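Local atomic coordinates of protein induced by osmotic stress (Scheffersomyces stipitis, PDB entry 5YWN), a protein that binds NADP(H) and probably catalyses the asymmetric reduction of ketones, haloketones among them, to alcohols. Residues K28-G39 / D49-V57. The protein carries 1 engineered substitution. Residues are numbered along the deposited sequence; the frame is centred on the assembly and turned at random.
With NAP (NADP nicotinamide-adenine-dinucleotide phosphate), chain B.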
ATOM      1  N   LYS A  28       7.599  19.271   0.849  1.00 25.34           N
ATOM      2  CA  LYS A  28       6.235  19.616   0.823  1.00 24.92           C
ATOM      3  C   LYS A  28       5.421  18.530   0.125  1.00 26.08           C
ATOM      4  O   LYS A  28       5.932  17.785  -0.628  1.00 27.05           O
ATOM      5  CB  LYS A  28       6.035  20.961   0.180  1.00 24.02           C
ATOM      6  CG  LYS A  28       6.232  22.128   1.095  1.00 31.59           C
ATOM      7  CD  LYS A  28       6.046  23.385   0.307  1.00 38.34           C
ATOM      8  CE  LYS A  28       6.085  24.636   1.125  1.00 41.50           C
ATOM      9  NZ  LYS A  28       7.358  25.356   0.970  1.00 49.71           N
ATOM     10  N   VAL A  29       4.138  18.509   0.391  1.00 21.92           N
ATOM     11  CA  VAL A  29       3.249  17.556  -0.156  1.00 27.05           C
ATOM     12  C   VAL A  29       2.010  18.168  -0.773  1.00 25.79           C
ATOM     13  O   VAL A  29       1.456  19.043  -0.261  1.00 25.66           O
ATOM     14  CB  VAL A  29       2.856  16.482   0.910  1.00 24.15           C
ATOM     15  CG1 VAL A  29       1.710  15.627   0.469  1.00 24.26           C
ATOM     16  CG2 VAL A  29       4.041  15.643   1.283  1.00 20.79           C
ATOM     17  N   VAL A  30       1.585  17.604  -1.866  1.00 23.83           N
ATOM     18  CA  VAL A  30       0.293  17.880  -2.415  1.00 23.34           C
ATOM     19  C   VAL A  30      -0.455  16.591  -2.590  1.00 22.73           C
ATOM     20  O   VAL A  30      -0.024  15.739  -3.290  1.00 23.16           O
ATOM     21  CB  VAL A  30       0.438  18.580  -3.777  1.00 28.38           C
ATOM     22  CG1 VAL A  30      -0.883  18.977  -4.364  1.00 25.86           C
ATOM     23  CG2 VAL A  30       1.410  19.724  -3.727  1.00 27.37           C
ATOM     24  N   GLY A  31      -1.585  16.476  -1.961  1.00 23.78           N
ATOM     25  CA  GLY A  31      -2.368  15.286  -1.985  1.00 22.37           C
ATOM     26  C   GLY A  31      -3.626  15.367  -2.799  1.00 25.76           C
ATOM     27  O   GLY A  31      -4.262  16.348  -2.780  1.00 26.61           O
ATOM     28  N   SER A  32      -3.956  14.321  -3.529  1.00 25.00           N
ATOM     29  CA  SER A  32      -5.265  14.203  -4.155  1.00 25.97           C
ATOM     30  C   SER A  32      -6.333  13.551  -3.259  1.00 23.68           C
ATOM     31  O   SER A  32      -6.100  12.586  -2.607  1.00 23.75           O
ATOM     32  CB  SER A  32      -5.246  13.563  -5.535  1.00 25.17           C
ATOM     33  OG  SER A  32      -5.208  12.205  -5.514  1.00 25.94           O
ATOM     34  N   VAL A  33      -7.499  14.124  -3.278  1.00 24.42           N
ATOM     35  CA  VAL A  33      -8.613  13.639  -2.522  1.00 24.68           C
ATOM     36  C   VAL A  33      -9.889  13.650  -3.344  1.00 27.64           C
ATOM     37  O   VAL A  33     -10.010  14.408  -4.218  1.00 26.08           O
ATOM     38  CB  VAL A  33      -8.829  14.460  -1.259  1.00 30.63           C
ATOM     39  CG1 VAL A  33      -7.698  14.325  -0.283  1.00 23.82           C
ATOM     40  CG2 VAL A  33      -9.150  15.898  -1.566  1.00 27.22           C
ATOM     41  N   ARG A  34     -10.825  12.789  -3.025  1.00 26.31           N
ATOM     42  CA  ARG A  34     -12.075  12.739  -3.742  1.00 29.85           C
ATOM     43  C   ARG A  34     -13.114  13.750  -3.290  1.00 29.54           C
ATOM     44  O   ARG A  34     -14.100  13.885  -3.910  1.00 33.66           O
ATOM     45  CB  ARG A  34     -12.657  11.323  -3.817  1.00 26.89           C
ATOM     46  CG  ARG A  34     -11.876  10.342  -4.653  1.00 27.44           C
ATOM     47  CD  ARG A  34     -12.689   9.158  -5.089  1.00 28.04           C
ATOM     48  NE  ARG A  34     -12.752   8.129  -4.093  1.00 29.38           N
ATOM     49  CZ  ARG A  34     -13.447   7.013  -4.193  1.00 29.19           C
ATOM     50  NH1 ARG A  34     -13.435   6.172  -3.201  1.00 26.60           N
ATOM     51  NH2 ARG A  34     -14.159   6.758  -5.260  1.00 25.33           N
ATOM     52  N   SER A  35     -12.877  14.433  -2.198  1.00 26.60           N
ATOM     53  CA  SER A  35     -13.743  15.495  -1.774  1.00 29.27           C
ATOM     54  C   SER A  35     -13.036  16.632  -1.048  1.00 32.94           C
ATOM     55  O   SER A  35     -12.039  16.454  -0.424  1.00 26.25           O
ATOM     56  CB  SER A  35     -14.856  14.961  -0.892  1.00 32.27           C
ATOM     57  OG  SER A  35     -14.458  14.890   0.433  1.00 33.39           O
ATOM     58  N   GLU A  36     -13.682  17.772  -1.062  1.00 30.19           N
ATOM     59  CA  GLU A  36     -13.162  18.918  -0.409  1.00 34.08           C
ATOM     60  C   GLU A  36     -12.992  18.695   1.088  1.00 29.93           C
ATOM     61  O   GLU A  36     -11.990  18.968   1.594  1.00 28.01           O
ATOM     62  CB  GLU A  36     -14.102  20.078  -0.691  1.00 32.85           C
ATOM     63  CG  GLU A  36     -13.712  21.409  -0.166  1.00 35.66           C
ATOM     64  CD  GLU A  36     -12.327  21.868  -0.523  1.00 43.06           C
ATOM     65  OE1 GLU A  36     -11.925  21.799  -1.660  1.00 39.04           O
ATOM     66  OE2 GLU A  36     -11.647  22.358   0.377  1.00 45.43           O
ATOM     67  N   GLU A  37     -13.982  18.146   1.749  1.00 33.02           N
ATOM     68  CA  GLU A  37     -13.892  17.938   3.181  1.00 35.79           C
ATOM     69  C   GLU A  37     -12.805  16.973   3.550  1.00 29.74           C
ATOM     70  O   GLU A  37     -12.168  17.141   4.519  1.00 31.60           O
ATOM     71  CB  GLU A  37     -15.213  17.566   3.825  1.00 38.86           C
ATOM     72  CG  GLU A  37     -15.123  17.429   5.334  1.00 45.90           C
ATOM     73  CD  GLU A  37     -14.500  18.625   6.075  1.00 52.15           C
ATOM     74  OE1 GLU A  37     -14.978  19.756   5.956  1.00 56.84           O
ATOM     75  OE2 GLU A  37     -13.557  18.443   6.824  1.00 47.02           O
ATOM     76  N   LYS A  38     -12.604  15.989   2.712  1.00 30.00           N
ATOM     77  CA  LYS A  38     -11.555  15.041   2.904  1.00 29.70           C
ATOM     78  C   LYS A  38     -10.207  15.752   2.880  1.00 30.11           C
ATOM     79  O   LYS A  38      -9.359  15.482   3.680  1.00 28.34           O
ATOM     80  CB  LYS A  38     -11.634  13.921   1.874  1.00 29.08           C
ATOM     81  CG  LYS A  38     -12.605  12.806   2.176  1.00 24.01           C
ATOM     82  CD  LYS A  38     -12.718  11.847   1.035  1.00 31.13           C
ATOM     83  CE  LYS A  38     -13.703  10.742   1.257  1.00 28.17           C
ATOM     84  NZ  LYS A  38     -13.962   9.881   0.096  1.00 30.34           N
ATOM     85  N   GLY A  39     -10.038  16.663   1.952  1.00 31.09           N
ATOM     86  CA  GLY A  39      -8.847  17.447   1.915  1.00 28.39           C
ATOM     87  C   GLY A  39      -8.665  18.336   3.116  1.00 27.65           C
ATOM     88  O   GLY A  39      -7.623  18.399   3.684  1.00 26.68           O
ATOM     89  N   ASP A  49       2.653  22.620   5.328  1.00 32.14           N
ATOM     90  CA  ASP A  49       3.420  22.070   4.232  1.00 33.61           C
ATOM     91  C   ASP A  49       2.610  21.059   3.413  1.00 28.68           C
ATOM     92  O   ASP A  49       3.096  20.454   2.523  1.00 27.94           O
ATOM     93  CB  ASP A  49       4.737  21.513   4.723  1.00 31.05           C
ATOM     94  CG  ASP A  49       5.755  22.585   5.006  1.00 38.13           C
ATOM     95  OD1 ASP A  49       5.554  23.741   4.610  1.00 37.72           O
ATOM     96  OD2 ASP A  49       6.773  22.262   5.610  1.00 37.70           O
ATOM     97  N   PHE A  50       1.359  20.923   3.748  1.00 28.07           N
ATOM     98  CA  PHE A  50       0.478  20.061   3.039  1.00 32.52           C
ATOM     99  C   PHE A  50      -0.624  20.815   2.316  1.00 30.52           C
ATOM    100  O   PHE A  50      -1.332  21.567   2.902  1.00 34.11           O
ATOM    101  CB  PHE A  50      -0.191  19.062   3.963  1.00 29.91           C
ATOM    102  CG  PHE A  50      -1.194  18.187   3.280  1.00 25.48           C
ATOM    103  CD1 PHE A  50      -0.801  17.068   2.628  1.00 24.26           C
ATOM    104  CD2 PHE A  50      -2.503  18.506   3.273  1.00 26.52           C
ATOM    105  CE1 PHE A  50      -1.692  16.270   1.988  1.00 26.82           C
ATOM    106  CE2 PHE A  50      -3.415  17.720   2.617  1.00 28.67           C
ATOM    107  CZ  PHE A  50      -3.009  16.590   1.981  1.00 27.79           C
ATOM    108  N   SER A  51      -0.791  20.535   1.055  1.00 28.45           N
ATOM    109  CA  SER A  51      -1.914  21.032   0.319  1.00 31.34           C
ATOM    110  C   SER A  51      -2.605  19.944  -0.493  1.00 28.73           C
ATOM    111  O   SER A  51      -2.073  18.923  -0.661  1.00 26.46           O
ATOM    112  CB  SER A  51      -1.576  22.270  -0.472  1.00 33.05           C
ATOM    113  OG  SER A  51      -0.568  22.076  -1.367  1.00 36.82           O
ATOM    114  N   TYR A  52      -3.828  20.188  -0.902  1.00 27.42           N
ATOM    115  CA  TYR A  52      -4.622  19.213  -1.580  1.00 26.18           C
ATOM    116  C   TYR A  52      -5.331  19.736  -2.820  1.00 31.95           C
ATOM    117  O   TYR A  52      -5.569  20.905  -2.948  1.00 27.49           O
ATOM    118  CB  TYR A  52      -5.638  18.580  -0.628  1.00 25.82           C
ATOM    119  CG  TYR A  52      -6.698  19.517  -0.120  1.00 29.77           C
ATOM    120  CD1 TYR A  52      -6.473  20.319   0.953  1.00 30.69           C
ATOM    121  CD2 TYR A  52      -7.897  19.600  -0.724  1.00 29.87           C
ATOM    122  CE1 TYR A  52      -7.422  21.171   1.402  1.00 30.28           C
ATOM    123  CE2 TYR A  52      -8.835  20.449  -0.289  1.00 31.80           C
ATOM    124  CZ  TYR A  52      -8.585  21.218   0.776  1.00 32.21           C
ATOM    125  OH  TYR A  52      -9.534  22.033   1.173  1.00 38.54           O
ATOM    126  N   GLU A  53      -5.647  18.825  -3.716  1.00 22.43           N
ATOM    127  CA  GLU A  53      -6.515  19.082  -4.826  1.00 28.03           C
ATOM    128  C   GLU A  53      -7.550  17.985  -4.924  1.00 27.52           C
ATOM    129  O   GLU A  53      -7.262  16.847  -4.685  1.00 26.25           O
ATOM    130  CB  GLU A  53      -5.763  19.196  -6.146  1.00 27.64           C
ATOM    131  CG  GLU A  53      -4.766  20.302  -6.220  1.00 28.66           C
ATOM    132  CD  GLU A  53      -5.372  21.674  -6.110  1.00 34.69           C
ATOM    133  OE1 GLU A  53      -6.496  21.860  -6.514  1.00 34.94           O
ATOM    134  OE2 GLU A  53      -4.721  22.568  -5.629  1.00 37.00           O
ATOM    135  N   VAL A  54      -8.742  18.356  -5.313  1.00 25.64           N
ATOM    136  CA  VAL A  54      -9.806  17.425  -5.447  1.00 28.25           C
ATOM    137  C   VAL A  54      -9.850  16.835  -6.832  1.00 28.90           C
ATOM    138  O   VAL A  54     -10.074  17.514  -7.762  1.00 24.96           O
ATOM    139  CB  VAL A  54     -11.149  18.084  -5.165  1.00 31.19           C
ATOM    140  CG1 VAL A  54     -12.277  17.131  -5.359  1.00 30.36           C
ATOM    141  CG2 VAL A  54     -11.197  18.663  -3.792  1.00 28.44           C
ATOM    142  N   VAL A  55      -9.631  15.543  -6.904  1.00 29.77           N
ATOM    143  CA  VAL A  55      -9.751  14.763  -8.115  1.00 23.65           C
ATOM    144  C   VAL A  55     -10.711  13.621  -7.878  1.00 32.95           C
ATOM    145  O   VAL A  55     -10.361  12.609  -7.351  1.00 30.64           O
ATOM    146  CB  VAL A  55      -8.393  14.230  -8.568  1.00 27.71           C
ATOM    147  CG1 VAL A  55      -8.485  13.437  -9.842  1.00 24.46           C
ATOM    148  CG2 VAL A  55      -7.377  15.338  -8.651  1.00 27.14           C
ATOM    149  N   LYS A  56     -11.949  13.848  -8.238  1.00 31.12           N
ATOM    150  CA  LYS A  56     -13.028  12.956  -7.953  1.00 31.52           C
ATOM    151  C   LYS A  56     -13.001  11.616  -8.664  1.00 30.80           C
ATOM    152  O   LYS A  56     -13.360  10.675  -8.094  1.00 31.86           O
ATOM    153  CB  LYS A  56     -14.354  13.646  -8.108  1.00 35.26           C
ATOM    154  CG  LYS A  56     -14.481  14.959  -7.358  1.00 36.69           C
ATOM    155  CD  LYS A  56     -15.871  15.569  -7.428  1.00 40.95           C
ATOM    156  CE  LYS A  56     -16.955  14.548  -7.152  1.00 46.55           C
ATOM    157  NZ  LYS A  56     -18.363  15.031  -7.103  1.00 48.93           N
ATOM    158  N   VAL A  57     -12.593  11.577  -9.917  1.00 30.11           N
ATOM    159  CA  VAL A  57     -12.558  10.369 -10.701  1.00 29.68           C
ATOM    160  C   VAL A  57     -11.203  10.157 -11.371  1.00 30.65           C
ATOM    161  O   VAL A  57     -10.788  10.946 -12.137  1.00 32.41           O
ATOM    162  CB  VAL A  57     -13.702  10.423 -11.738  1.00 32.09           C
ATOM    163  CG1 VAL A  57     -13.785   9.167 -12.564  1.00 30.82           C
ATOM    164  CG2 VAL A  57     -15.024  10.683 -11.050  1.00 31.62           C
TER
HETATM  165  PA  NAP B 401      -7.082   2.135   1.429  1.00 25.43           P
HETATM  166  O1A NAP B 401      -6.655   2.434   2.846  1.00 24.87           O
HETATM  167  O2A NAP B 401      -8.537   1.873   1.120  1.00 27.30           O
HETATM  168  O5B NAP B 401      -6.575   3.338   0.487  1.00 25.65           O
HETATM  169  C5B NAP B 401      -7.186   3.571  -0.780  1.00 29.11           C
HETATM  170  C4B NAP B 401      -7.300   5.070  -1.029  1.00 27.40           C
HETATM  171  O4B NAP B 401      -7.399   5.328  -2.434  1.00 28.83           O
HETATM  172  C3B NAP B 401      -8.533   5.656  -0.360  1.00 29.98           C
HETATM  173  O3B NAP B 401      -8.165   6.643   0.608  1.00 31.97           O
HETATM  174  C2B NAP B 401      -9.365   6.274  -1.467  1.00 27.18           C
HETATM  175  O2B NAP B 401      -9.551   7.668  -1.240  1.00 28.78           O
HETATM  176  C1B NAP B 401      -8.598   6.036  -2.759  1.00 28.47           C
HETATM  177  N9A NAP B 401      -9.422   5.237  -3.700  1.00 30.58           N
HETATM  178  C8A NAP B 401      -9.820   3.964  -3.509  1.00 30.14           C
HETATM  179  N7A NAP B 401     -10.561   3.531  -4.562  1.00 29.22           N
HETATM  180  C5A NAP B 401     -10.644   4.538  -5.450  1.00 29.03           C
HETATM  181  C6A NAP B 401     -11.275   4.751  -6.772  1.00 29.78           C
HETATM  182  N6A NAP B 401     -11.988   3.769  -7.374  1.00 32.69           N
HETATM  183  N1A NAP B 401     -11.116   5.959  -7.357  1.00 30.57           N
HETATM  184  C2A NAP B 401     -10.411   6.949  -6.777  1.00 28.67           C
HETATM  185  N3A NAP B 401      -9.815   6.818  -5.578  1.00 31.59           N
HETATM  186  C4A NAP B 401      -9.891   5.662  -4.876  1.00 29.16           C
HETATM  187  O3  NAP B 401      -6.219   0.884   0.896  1.00 26.76           O
HETATM  188  PN  NAP B 401      -4.712   0.652   1.411  1.00 24.11           P
HETATM  189  O1N NAP B 401      -4.659  -0.670   2.138  1.00 25.88           O
HETATM  190  O2N NAP B 401      -4.250   1.912   2.105  1.00 20.65           O
HETATM  191  O5D NAP B 401      -3.889   0.505   0.036  1.00 26.85           O
HETATM  192  C5D NAP B 401      -3.090   1.582  -0.449  1.00 28.39           C
HETATM  193  C4D NAP B 401      -2.464   1.203  -1.786  1.00 20.40           C
HETATM  194  O4D NAP B 401      -1.394   0.274  -1.584  1.00 23.84           O
HETATM  195  C3D NAP B 401      -3.476   0.554  -2.718  1.00 26.34           C
HETATM  196  O3D NAP B 401      -3.674   1.355  -3.887  1.00 24.14           O
HETATM  197  C2D NAP B 401      -2.906  -0.801  -3.086  1.00 23.48           C
HETATM  198  O2D NAP B 401      -2.744  -0.916  -4.503  1.00 26.51           O
HETATM  199  C1D NAP B 401      -1.563  -0.905  -2.379  1.00 21.38           C
HETATM  200  N1N NAP B 401      -1.528  -2.103  -1.534  1.00 21.83           N
HETATM  201  C2N NAP B 401      -1.911  -2.023  -0.253  1.00 25.77           C
HETATM  202  C3N NAP B 401      -1.886  -3.147   0.565  1.00 24.14           C
HETATM  203  C7N NAP B 401      -2.315  -3.049   1.999  1.00 23.03           C
HETATM  204  O7N NAP B 401      -2.527  -4.070   2.630  1.00 23.40           O
HETATM  205  N7N NAP B 401      -2.454  -1.842   2.547  1.00 27.07           N
HETATM  206  C4N NAP B 401      -1.461  -4.360   0.043  1.00 21.46           C
HETATM  207  C5N NAP B 401      -1.071  -4.417  -1.287  1.00 21.80           C
HETATM  208  C6N NAP B 401      -1.115  -3.263  -2.061  1.00 21.03           C
HETATM  209  P2B NAP B 401     -10.821   8.197  -0.403  1.00 30.98           P
HETATM  210  O1X NAP B 401     -11.048   9.594  -0.931  1.00 32.07           O
HETATM  211  O2X NAP B 401     -11.916   7.217  -0.744  1.00 27.07           O
HETATM  212  O3X NAP B 401     -10.359   8.142   1.033  1.00 27.27           O
HETATM  213  O   HOH W   1       2.078  21.687  -0.537  1.00 28.78           O
HETATM  214  O   HOH W   2      -8.011  11.610  -5.702  1.00 29.75           O
HETATM  215  O   HOH W   3     -13.979   8.072  -8.058  1.00 30.47           O
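Gly39 CA lies over the face of the Tyr52 ring, 3.5 Å from the centroid, a CH-pi contact that needs a residue without a side chain, since a CB here would run into the ring. Tyr52 reaches beneath helix 36-46 because its CG sits between the backbone N and the carbonyl carbon (chi1 66°). Val33 CG2 adds an apolar contact, 4.0 Å from Tyr52 CD2, and also meets Val54. On the same sheet face, Val29 CG1 touches the edge of Phe50, 3.6 Å from CD1, while Gly31 makes way for that ring.

Six backbone hydrogen bonds join strand 28-33 to segment 49-57, from Val29 N to Asp49 O at 3.1 Å through to Val55 N donating to Val33 O, the end pairs reaching just beyond strand 50-54. With helix 36-46 between them, the two parallel strands make a right-handed beta-alpha-beta unit of the Rossmann fold, strand 50-54 lying at one edge of the seven-stranded parallel sheet.

Past the strand, Ser35 caps the helix, its OG accepting from Lys38 N. Arg34, bent at chi3 (-84°), lays one guanidinium face against the adenine and gives NH1 to oxygen O2X of the adenosine 2'-phosphate of NADP at 3.1 Å. Lys38 NZ, on an extended chain, donates a hydrogen bond to O1X of the same phosphate. Water 3 bridges Arg34 NH2 and Lys56 O.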